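Local coordinates for vinylacetyl-CoA Delta-isomerase (Nitrosopumilus maritimus SCM1, PDB 6VJR), which probably dehydrates 4-hydroxybutyryl-CoA and isomerises vinylacetyl-CoA, using FAD and an iron-sulfur cluster, at residues E283-K296 / Y355-V369. Sequence-based numbering, arbitrary orientation.
Sequences ERFTCYHRRSYVCK and YLNDDMLAQVCKHNV. With FE (Fe (III) ion), chain I; SF4 (iron/sulfur cluster), chain E.
Leu356 CD1 lies over one face of the Tyr288 ring, 3.7 Å from its centroid and offset toward the rim, a CH-pi contact. At the ring edge, near its plane, is Tyr355 O. Tyr288 OH donates to this oxygen over 2.6 Å, from above the carbonyl plane. The Arg290 guanidinium has Thr286 CB over the centre of one face and Gln363 at its edge. Its NH1 donates to Gln363 OE1 over 2.7 Å, with the two planes 86° apart. Gln363 bends at chi2, which brings its end back to Arg290 although its CB points away. Its NE2 donates to Asp359 OD1, and water 1 joins Asp359 OD2 to Thr286 OG1.

The axes of helices 283-292 and 359-369 approach to 7.6 Å and cross at 46°, within the region homologous to the C-terminal part of 4-hydroxyphenylacetate 3-hydroxylase, of the acyl-CoA dehydrogenase clan. Asp358 OD1 accepts from Leu361 N and N-caps the second helix, while OD2 forms a salt bridge to Arg493. Segment 283-296 carries ligands of both metal centres. His289 NE2 and Tyr293 OH bind the iron(III) ion, with Glu443 as a further ligand. Cys295 SG binds FE2 of the iron-sulfur cluster at 2.2 Å.

Asn357 ND2 donates to Cys287 O at 2.9 Å, nearly straight at 165°. The carbonyl lies in the amide plane, but the donor stands above the carbonyl plane. Ala362 CB packs at 3.3 Å against the same oxygen. Cys287 SG, anti to its own N, points at the turn into the second helix and touches Leu356 CD1. Val369 CG2 meets Tyr293 CB at 3.6 Å.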
loop_
_atom_site.group_PDB
_atom_site.type_symbol
_atom_site.label_atom_id
_atom_site.label_comp_id
_atom_site.label_asym_id
_atom_site.label_seq_id
_atom_site.Cartn_x
_atom_site.Cartn_y
_atom_site.Cartn_z
ATOM N N GLU A 283 9.711 3.398 28.496
ATOM C CA GLU A 283 10.435 2.686 27.452
ATOM C C GLU A 283 10.299 1.182 27.614
ATOM O O GLU A 283 10.028 0.469 26.660
ATOM C CB GLU A 283 11.905 3.078 27.434
ATOM C CG GLU A 283 12.709 2.420 26.324
ATOM C CD GLU A 283 14.095 3.042 26.127
ATOM O OE1 GLU A 283 14.579 3.159 24.990
ATOM O OE2 GLU A 283 14.690 3.487 27.110
ATOM N N ARG A 284 10.547 0.689 28.828
ATOM C CA ARG A 284 10.493 -0.738 29.020
ATOM C C ARG A 284 9.092 -1.324 29.011
ATOM O O ARG A 284 8.891 -2.400 28.448
ATOM C CB ARG A 284 11.292 -1.095 30.264
ATOM C CG ARG A 284 12.759 -0.726 30.148
ATOM C CD ARG A 284 13.562 -1.250 31.286
ATOM N NE ARG A 284 14.931 -0.775 31.118
ATOM C CZ ARG A 284 15.877 -0.892 32.003
ATOM N NH1 ARG A 284 15.639 -1.549 33.107
ATOM N NH2 ARG A 284 17.063 -0.373 31.761
ATOM N N PHE A 285 8.119 -0.619 29.582
ATOM C CA PHE A 285 6.737 -1.051 29.514
ATOM C C PHE A 285 6.293 -1.162 28.060
ATOM O O PHE A 285 5.735 -2.194 27.626
ATOM C CB PHE A 285 5.807 -0.125 30.279
ATOM C CG PHE A 285 4.359 -0.425 29.991
ATOM C CD1 PHE A 285 3.771 -1.574 30.475
ATOM C CD2 PHE A 285 3.679 0.329 29.046
ATOM C CE1 PHE A 285 2.457 -1.855 30.199
ATOM C CE2 PHE A 285 2.363 0.032 28.725
ATOM C CZ PHE A 285 1.756 -1.072 29.276
ATOM N N THR A 286 6.541 -0.091 27.312
ATOM C CA THR A 286 6.167 -0.090 25.908
ATOM C C THR A 286 6.945 -1.123 25.097
ATOM O O THR A 286 6.406 -1.670 24.130
ATOM C CB THR A 286 6.196 1.296 25.255
ATOM O OG1 THR A 286 7.515 1.846 25.288
ATOM C CG2 THR A 286 5.176 2.220 25.894
ATOM N N CYS A 287 8.199 -1.373 25.436
ATOM C CA CYS A 287 8.971 -2.410 24.773
ATOM C C CYS A 287 8.229 -3.745 24.872
ATOM O O CYS A 287 8.048 -4.427 23.865
ATOM C CB CYS A 287 10.338 -2.500 25.434
ATOM S SG CYS A 287 11.448 -3.720 24.702
ATOM N N TYR A 288 7.863 -4.164 26.092
ATOM C CA TYR A 288 7.105 -5.391 26.226
ATOM C C TYR A 288 5.779 -5.312 25.487
ATOM O O TYR A 288 5.371 -6.238 24.756
ATOM C CB TYR A 288 6.829 -5.717 27.688
ATOM C CG TYR A 288 8.022 -6.174 28.528
ATOM C CD1 TYR A 288 8.665 -7.375 28.303
ATOM C CD2 TYR A 288 8.555 -5.336 29.496
ATOM C CE1 TYR A 288 9.735 -7.761 29.070
ATOM C CE2 TYR A 288 9.613 -5.725 30.290
ATOM C CZ TYR A 288 10.265 -6.908 30.024
ATOM O OH TYR A 288 11.323 -7.302 30.808
ATOM N N HIS A 289 5.036 -4.249 25.788
ATOM C CA HIS A 289 3.646 -4.222 25.377
ATOM C C HIS A 289 3.493 -4.133 23.851
ATOM O O HIS A 289 2.557 -4.730 23.307
ATOM C CB HIS A 289 2.853 -3.153 26.102
ATOM C CG HIS A 289 1.391 -3.444 26.079
ATOM N ND1 HIS A 289 0.813 -4.561 26.638
ATOM C CD2 HIS A 289 0.389 -2.775 25.472
ATOM C CE1 HIS A 289 -0.505 -4.532 26.351
ATOM N NE2 HIS A 289 -0.780 -3.445 25.643
ATOM N N ARG A 290 4.430 -3.471 23.174
ATOM C CA ARG A 290 4.383 -3.319 21.720
ATOM C C ARG A 290 4.501 -4.673 21.016
ATOM O O ARG A 290 4.051 -4.816 19.896
ATOM C CB ARG A 290 5.417 -2.293 21.260
ATOM C CG ARG A 290 4.892 -0.888 21.511
ATOM C CD ARG A 290 5.826 0.220 21.171
ATOM N NE ARG A 290 5.241 1.505 21.547
ATOM C CZ ARG A 290 5.941 2.598 21.786
ATOM N NH1 ARG A 290 7.203 2.668 21.436
ATOM N NH2 ARG A 290 5.385 3.596 22.417
ATOM N N ARG A 291 5.029 -5.716 21.677
ATOM C CA ARG A 291 4.969 -7.037 21.066
ATOM C C ARG A 291 4.022 -8.024 21.765
ATOM O O ARG A 291 3.870 -9.163 21.293
ATOM C CB ARG A 291 6.322 -7.650 20.763
ATOM C CG ARG A 291 7.321 -7.772 21.870
ATOM C CD ARG A 291 7.196 -9.036 22.750
ATOM N NE ARG A 291 6.284 -8.855 23.875
ATOM C CZ ARG A 291 6.255 -9.659 24.969
ATOM N NH1 ARG A 291 6.963 -10.802 25.033
ATOM N NH2 ARG A 291 5.477 -9.328 25.976
ATOM N N SER A 292 3.288 -7.569 22.788
ATOM C CA SER A 292 2.117 -8.279 23.268
ATOM C C SER A 292 0.996 -8.290 22.243
ATOM O O SER A 292 0.073 -9.119 22.348
ATOM C CB SER A 292 1.699 -7.751 24.637
ATOM O OG SER A 292 2.662 -8.204 25.599
ATOM N N TYR A 293 1.107 -7.400 21.242
ATOM C CA TYR A 293 0.141 -7.326 20.139
ATOM C C TYR A 293 0.129 -8.568 19.253
ATOM O O TYR A 293 -0.698 -8.656 18.358
ATOM C CB TYR A 293 0.247 -6.037 19.301
ATOM C CG TYR A 293 -0.225 -4.885 20.156
ATOM C CD1 TYR A 293 -1.568 -4.539 20.191
ATOM C CD2 TYR A 293 0.653 -4.190 20.959
ATOM C CE1 TYR A 293 -2.053 -3.592 21.058
ATOM C CE2 TYR A 293 0.193 -3.228 21.836
ATOM C CZ TYR A 293 -1.160 -2.972 21.917
ATOM O OH TYR A 293 -1.618 -2.120 22.839
ATOM N N VAL A 294 0.959 -9.571 19.541
ATOM C CA VAL A 294 0.726 -10.919 19.042
ATOM C C VAL A 294 -0.698 -11.402 19.366
ATOM O O VAL A 294 -1.275 -12.218 18.642
ATOM C CB VAL A 294 1.792 -11.850 19.599
ATOM C CG1 VAL A 294 1.427 -13.325 19.467
ATOM C CG2 VAL A 294 3.113 -11.547 18.940
ATOM N N CYS A 295 -1.294 -10.862 20.431
ATOM C CA CYS A 295 -2.677 -11.205 20.769
ATOM C C CYS A 295 -3.605 -10.955 19.560
ATOM O O CYS A 295 -4.512 -11.734 19.278
ATOM C CB CYS A 295 -3.167 -10.471 22.016
ATOM S SG CYS A 295 -3.301 -8.674 21.793
ATOM N N LYS A 296 -3.327 -9.907 18.784
ATOM C CA LYS A 296 -4.186 -9.520 17.688
ATOM C C LYS A 296 -4.104 -10.516 16.527
ATOM O O LYS A 296 -4.980 -10.558 15.661
ATOM C CB LYS A 296 -3.763 -8.157 17.134
ATOM C CG LYS A 296 -3.844 -7.020 18.139
ATOM C CD LYS A 296 -5.182 -6.757 18.792
ATOM C CE LYS A 296 -4.999 -5.700 19.870
ATOM N NZ LYS A 296 -6.222 -5.446 20.596
ATOM N N TYR A 355 14.261 -10.777 31.821
ATOM C CA TYR A 355 14.551 -10.644 30.397
ATOM C C TYR A 355 13.639 -9.580 29.778
ATOM O O TYR A 355 12.436 -9.516 30.083
ATOM C CB TYR A 355 14.422 -11.981 29.659
ATOM C CG TYR A 355 15.691 -12.806 29.744
ATOM C CD1 TYR A 355 16.188 -13.240 30.968
ATOM C CD2 TYR A 355 16.427 -13.106 28.604
ATOM C CE1 TYR A 355 17.391 -13.922 31.042
ATOM C CE2 TYR A 355 17.623 -13.784 28.667
ATOM C CZ TYR A 355 18.106 -14.192 29.895
ATOM O OH TYR A 355 19.279 -14.875 30.002
ATOM N N LEU A 356 14.237 -8.737 28.940
ATOM C CA LEU A 356 13.536 -7.734 28.134
ATOM C C LEU A 356 13.647 -8.114 26.666
ATOM O O LEU A 356 14.726 -8.408 26.161
ATOM C CB LEU A 356 14.194 -6.382 28.427
ATOM C CG LEU A 356 13.616 -5.176 27.678
ATOM C CD1 LEU A 356 12.213 -4.871 28.179
ATOM C CD2 LEU A 356 14.483 -3.976 27.824
ATOM N N ASN A 357 12.524 -8.087 25.951
ATOM C CA ASN A 357 12.507 -8.362 24.535
ATOM C C ASN A 357 13.211 -7.240 23.761
ATOM O O ASN A 357 13.485 -6.155 24.267
ATOM C CB ASN A 357 11.065 -8.509 24.054
ATOM C CG ASN A 357 10.280 -7.264 24.361
ATOM O OD1 ASN A 357 10.045 -6.904 25.517
ATOM N ND2 ASN A 357 9.875 -6.575 23.318
ATOM N N ASP A 358 13.549 -7.543 22.501
ATOM C CA ASP A 358 14.225 -6.628 21.602
ATOM C C ASP A 358 13.342 -5.439 21.277
ATOM O O ASP A 358 12.309 -5.574 20.627
ATOM C CB ASP A 358 14.645 -7.306 20.309
ATOM C CG ASP A 358 15.545 -6.436 19.450
ATOM O OD1 ASP A 358 15.065 -5.375 18.999
ATOM O OD2 ASP A 358 16.739 -6.810 19.266
ATOM N N ASP A 359 13.779 -4.260 21.711
ATOM C CA ASP A 359 12.963 -3.053 21.573
ATOM C C ASP A 359 12.689 -2.692 20.107
ATOM O O ASP A 359 11.557 -2.365 19.760
ATOM C CB ASP A 359 13.629 -1.898 22.290
ATOM C CG ASP A 359 12.739 -0.680 22.422
ATOM O OD1 ASP A 359 12.482 -0.053 21.365
ATOM O OD2 ASP A 359 12.324 -0.413 23.558
ATOM N N MET A 360 13.705 -2.729 19.269
ATOM C CA MET A 360 13.546 -2.378 17.875
ATOM C C MET A 360 12.491 -3.267 17.233
ATOM O O MET A 360 11.584 -2.773 16.582
ATOM C CB MET A 360 14.866 -2.456 17.097
ATOM C CG MET A 360 14.668 -2.262 15.624
ATOM S SD MET A 360 14.222 -0.613 15.098
ATOM C CE MET A 360 15.850 0.049 14.698
ATOM N N LEU A 361 12.599 -4.569 17.442
ATOM C CA LEU A 361 11.649 -5.470 16.816
ATOM C C LEU A 361 10.235 -5.352 17.393
ATOM O O LEU A 361 9.271 -5.595 16.671
ATOM C CB LEU A 361 12.176 -6.886 16.853
ATOM C CG LEU A 361 13.478 -7.116 16.097
ATOM C CD1 LEU A 361 14.034 -8.488 16.354
ATOM C CD2 LEU A 361 13.183 -6.958 14.616
ATOM N N ALA A 362 10.118 -4.969 18.677
ATOM C CA ALA A 362 8.819 -4.641 19.243
ATOM C C ALA A 362 8.202 -3.462 18.484
ATOM O O ALA A 362 7.000 -3.445 18.274
ATOM C CB ALA A 362 8.907 -4.344 20.699
ATOM N N GLN A 363 8.994 -2.441 18.144
ATOM C CA GLN A 363 8.445 -1.284 17.422
ATOM C C GLN A 363 7.866 -1.740 16.101
ATOM O O GLN A 363 6.823 -1.258 15.652
ATOM C CB GLN A 363 9.496 -0.208 17.193
ATOM C CG GLN A 363 10.263 0.236 18.420
ATOM C CD GLN A 363 9.366 0.619 19.552
ATOM O OE1 GLN A 363 8.335 1.299 19.361
ATOM N NE2 GLN A 363 9.779 0.215 20.749
ATOM N N VAL A 364 8.592 -2.623 15.433
ATOM C CA VAL A 364 8.163 -3.138 14.144
ATOM C C VAL A 364 6.864 -3.942 14.251
ATOM O O VAL A 364 5.975 -3.832 13.429
ATOM C CB VAL A 364 9.335 -3.961 13.568
ATOM C CG1 VAL A 364 8.867 -4.709 12.331
ATOM C CG2 VAL A 364 10.560 -3.096 13.288
ATOM N N CYS A 365 6.750 -4.788 15.281
ATOM C CA CYS A 365 5.530 -5.530 15.533
ATOM C C CYS A 365 4.354 -4.554 15.653
ATOM O O CYS A 365 3.363 -4.610 14.924
ATOM C CB CYS A 365 5.672 -6.383 16.774
ATOM S SG CYS A 365 4.170 -7.311 17.186
ATOM N N LYS A 366 4.451 -3.628 16.582
ATOM C CA LYS A 366 3.353 -2.702 16.845
ATOM C C LYS A 366 3.077 -1.818 15.628
ATOM O O LYS A 366 1.922 -1.538 15.328
ATOM C CB LYS A 366 3.711 -1.880 18.082
ATOM C CG LYS A 366 2.971 -0.573 18.133
ATOM C CD LYS A 366 1.501 -0.699 18.487
ATOM C CE LYS A 366 0.976 0.671 18.607
ATOM N NZ LYS A 366 -0.449 0.780 18.817
ATOM N N HIS A 367 4.122 -1.342 14.954
ATOM C CA HIS A 367 3.869 -0.458 13.809
ATOM C C HIS A 367 3.061 -1.171 12.735
ATOM O O HIS A 367 2.161 -0.561 12.127
ATOM C CB HIS A 367 5.136 0.221 13.315
ATOM C CG HIS A 367 4.887 1.562 12.731
ATOM N ND1 HIS A 367 4.353 2.576 13.503
ATOM C CD2 HIS A 367 5.032 2.068 11.497
ATOM C CE1 HIS A 367 4.268 3.681 12.734
ATOM N NE2 HIS A 367 4.657 3.388 11.524
ATOM N N ASN A 368 3.381 -2.447 12.482
ATOM C CA ASN A 368 2.576 -3.250 11.579
ATOM C C ASN A 368 1.143 -3.423 12.091
ATOM O O ASN A 368 0.191 -3.470 11.302
ATOM C CB ASN A 368 3.273 -4.539 11.183
ATOM C CG ASN A 368 4.436 -4.277 10.262
ATOM O OD1 ASN A 368 4.318 -3.509 9.290
ATOM N ND2 ASN A 368 5.566 -4.916 10.512
ATOM N N VAL A 369 1.009 -3.673 13.403
ATOM C CA VAL A 369 -0.304 -3.774 14.044
ATOM C C VAL A 369 -1.170 -2.535 13.773
ATOM O O VAL A 369 -2.394 -2.648 13.669
ATOM C CB VAL A 369 -0.134 -4.076 15.546
ATOM C CG1 VAL A 369 -1.385 -3.860 16.376
ATOM C CG2 VAL A 369 0.377 -5.491 15.718
HETATM FE FE FE I . -2.589 -2.681 24.490
HETATM FE FE1 SF4 E . -3.523 -5.540 24.880
HETATM FE FE2 SF4 E . -4.421 -7.583 23.276
HETATM FE FE3 SF4 E . -5.839 -6.851 25.331
HETATM FE FE4 SF4 E . -3.610 -8.292 25.716
HETATM S S1 SF4 E . -5.511 -9.005 24.772
HETATM S S2 SF4 E . -4.252 -6.369 26.904
HETATM S S3 SF4 E . -2.255 -7.340 24.074
HETATM S S4 SF4 E . -5.318 -5.498 23.576
HETATM O O HOH W 1 9.858 1.150 23.640
#